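Local coordinates for ribosome-inactivating protein 3 (PDB 2PQG) that belongs to the ribosome-inactivating proteins, a family with a mixed beta-sheet followed by a largely helical region, at residues T208-V211 / T212-K215. Residues are numbered along the deposited sequence; the frame is centred on the assembly and turned at random.
Sequences TLTV and TQGK
T210 and Q213 meet through two torsions: chi1 of T210, 65°, sets OG1 between its own backbone N and carbonyl carbon, facing the start of the helix, while chi1 of Q213, -72°, puts CG anti to its carbonyl carbon and leads the chain back toward T210. T210 OG1 accepts from Q213 N at 3.0 Å, with an N-H...O angle of 156°, so the hydroxyl oxygen takes up an amide of the first turn. With T210 directly before the helix, this bond makes it the N-cap. The aliphatic part of Q213 approaches the same hydroxyl: Q213 CG lies 3.1 Å from T210 OG1, and the two side chains cross at roughly a right angle. L209, whose backbone also precedes the helix, directs its CB toward the same chain, and L209 CB comes within 3.8 Å of Q213 CB, again in a nearly perpendicular crossing.

Backbone bonds then establish the helix itself. G214 N donates to T210 O over 3.0 Å, and K215 N to V211 O, also over 3.0 Å but somewhat more bent; both span four residues, as in an alpha-helix. One turn apart, V211 and K215 run side by side in the same direction, the aliphatic chain of K215 passing V211 with CD 4.1 Å from V211 CG1.

The cap thus marks where the loop after helix 191-199 becomes helix 211-217. The buried L209 packs on V193 and T196 of helix 191-199 and on M123, whereas V211 touches E119 and K215 reaches L244, tying the short helix to surrounding loops.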
ATOM      1  N   THR A 208      -3.119   5.893 -13.218  1.00 23.49           N
ATOM      2  CA  THR A 208      -2.338   6.526 -12.160  1.00 23.99           C
ATOM      3  C   THR A 208      -3.149   7.566 -11.408  1.00 21.32           C
ATOM      4  O   THR A 208      -4.211   8.004 -11.868  1.00 21.32           O
ATOM      5  CB  THR A 208      -1.094   7.267 -12.733  1.00 23.19           C
ATOM      6  OG1 THR A 208      -1.528   8.329 -13.605  1.00 27.08           O
ATOM      7  CG2 THR A 208      -0.206   6.323 -13.513  1.00 21.76           C
ATOM      8  N   LEU A 209      -2.648   7.954 -10.240  1.00 19.43           N
ATOM      9  CA  LEU A 209      -3.260   9.017  -9.455  1.00 16.23           C
ATOM     10  C   LEU A 209      -2.590  10.356  -9.734  1.00 17.33           C
ATOM     11  O   LEU A 209      -1.375  10.428  -9.928  1.00 14.53           O
ATOM     12  CB  LEU A 209      -3.184   8.691  -7.962  1.00 17.06           C
ATOM     13  CG  LEU A 209      -3.459   7.238  -7.569  1.00 19.33           C
ATOM     14  CD1 LEU A 209      -2.547   6.808  -6.431  1.00 18.99           C
ATOM     15  CD2 LEU A 209      -4.920   7.051  -7.193  1.00 18.81           C
ATOM     16  N   THR A 210      -3.391  11.414  -9.753  1.00 20.67           N
ATOM     17  CA  THR A 210      -2.926  12.733 -10.185  1.00 21.84           C
ATOM     18  C   THR A 210      -1.886  13.180  -9.129  1.00 23.73           C
ATOM     19  O   THR A 210      -1.722  12.543  -8.070  1.00 25.91           O
ATOM     20  CB  THR A 210      -4.061  13.786 -10.195  1.00 21.41           C
ATOM     21  OG1 THR A 210      -4.529  14.017  -8.855  1.00 21.98           O
ATOM     22  CG2 THR A 210      -5.193  13.315 -11.057  1.00 18.65           C
ATOM     23  N   VAL A 211      -1.175  14.266  -9.422  1.00 23.19           N
ATOM     24  CA  VAL A 211      -0.175  14.805  -8.510  1.00 21.44           C
ATOM     25  C   VAL A 211      -0.858  15.148  -7.195  1.00 23.76           C
ATOM     26  O   VAL A 211      -0.373  14.808  -6.107  1.00 24.92           O
ATOM     27  CB  VAL A 211       0.455  16.086  -9.083  1.00 18.68           C
ATOM     28  CG1 VAL A 211       1.153  16.886  -7.977  1.00 14.10           C
ATOM     29  CG2 VAL A 211       1.431  15.724 -10.180  1.00 17.06           C
ATOM     30  N   THR A 212      -1.998  15.815  -7.310  1.00 22.97           N
ATOM     31  CA  THR A 212      -2.753  16.235  -6.141  1.00 24.78           C
ATOM     32  C   THR A 212      -3.217  15.061  -5.301  1.00 22.86           C
ATOM     33  O   THR A 212      -3.181  15.136  -4.071  1.00 22.70           O
ATOM     34  CB  THR A 212      -3.971  17.088  -6.547  1.00 25.91           C
ATOM     35  OG1 THR A 212      -3.513  18.262  -7.229  1.00 25.02           O
ATOM     36  CG2 THR A 212      -4.779  17.489  -5.316  1.00 24.87           C
ATOM     37  N   GLN A 213      -3.655  13.986  -5.958  1.00 20.98           N
ATOM     38  CA  GLN A 213      -4.118  12.797  -5.242  1.00 20.43           C
ATOM     39  C   GLN A 213      -2.959  12.222  -4.447  1.00 20.75           C
ATOM     40  O   GLN A 213      -3.104  11.877  -3.267  1.00 18.67           O
ATOM     41  CB  GLN A 213      -4.631  11.732  -6.209  1.00 20.57           C
ATOM     42  CG  GLN A 213      -5.956  12.044  -6.874  1.00 18.05           C
ATOM     43  CD  GLN A 213      -6.521  10.849  -7.628  1.00 18.47           C
ATOM     44  OE1 GLN A 213      -7.445  10.178  -7.159  1.00 21.90           O
ATOM     45  NE2 GLN A 213      -5.958  10.571  -8.798  1.00 15.99           N
ATOM     46  N   GLY A 214      -1.807  12.136  -5.109  1.00 19.57           N
ATOM     47  CA  GLY A 214      -0.621  11.611  -4.467  1.00 23.59           C
ATOM     48  C   GLY A 214      -0.255  12.401  -3.226  1.00 24.33           C
ATOM     49  O   GLY A 214       0.136  11.834  -2.207  1.00 24.98           O
ATOM     50  N   LYS A 215      -0.379  13.718  -3.299  1.00 24.93           N
ATOM     51  CA  LYS A 215      -0.043  14.544  -2.148  1.00 26.13           C
ATOM     52  C   LYS A 215      -0.986  14.341  -0.970  1.00 23.12           C
ATOM     53  O   LYS A 215      -0.567  14.416   0.178  1.00 24.22           O
ATOM     54  CB  LYS A 215      -0.007  16.013  -2.549  1.00 27.83           C
ATOM     55  CG  LYS A 215       1.367  16.488  -2.960  1.00 29.80           C
ATOM     56  CD  LYS A 215       1.228  17.605  -3.962  1.00 38.04           C
ATOM     57  CE  LYS A 215       2.499  18.429  -4.105  1.00 45.41           C
ATOM     58  NZ  LYS A 215       2.319  19.478  -5.164  1.00 44.89           N
TER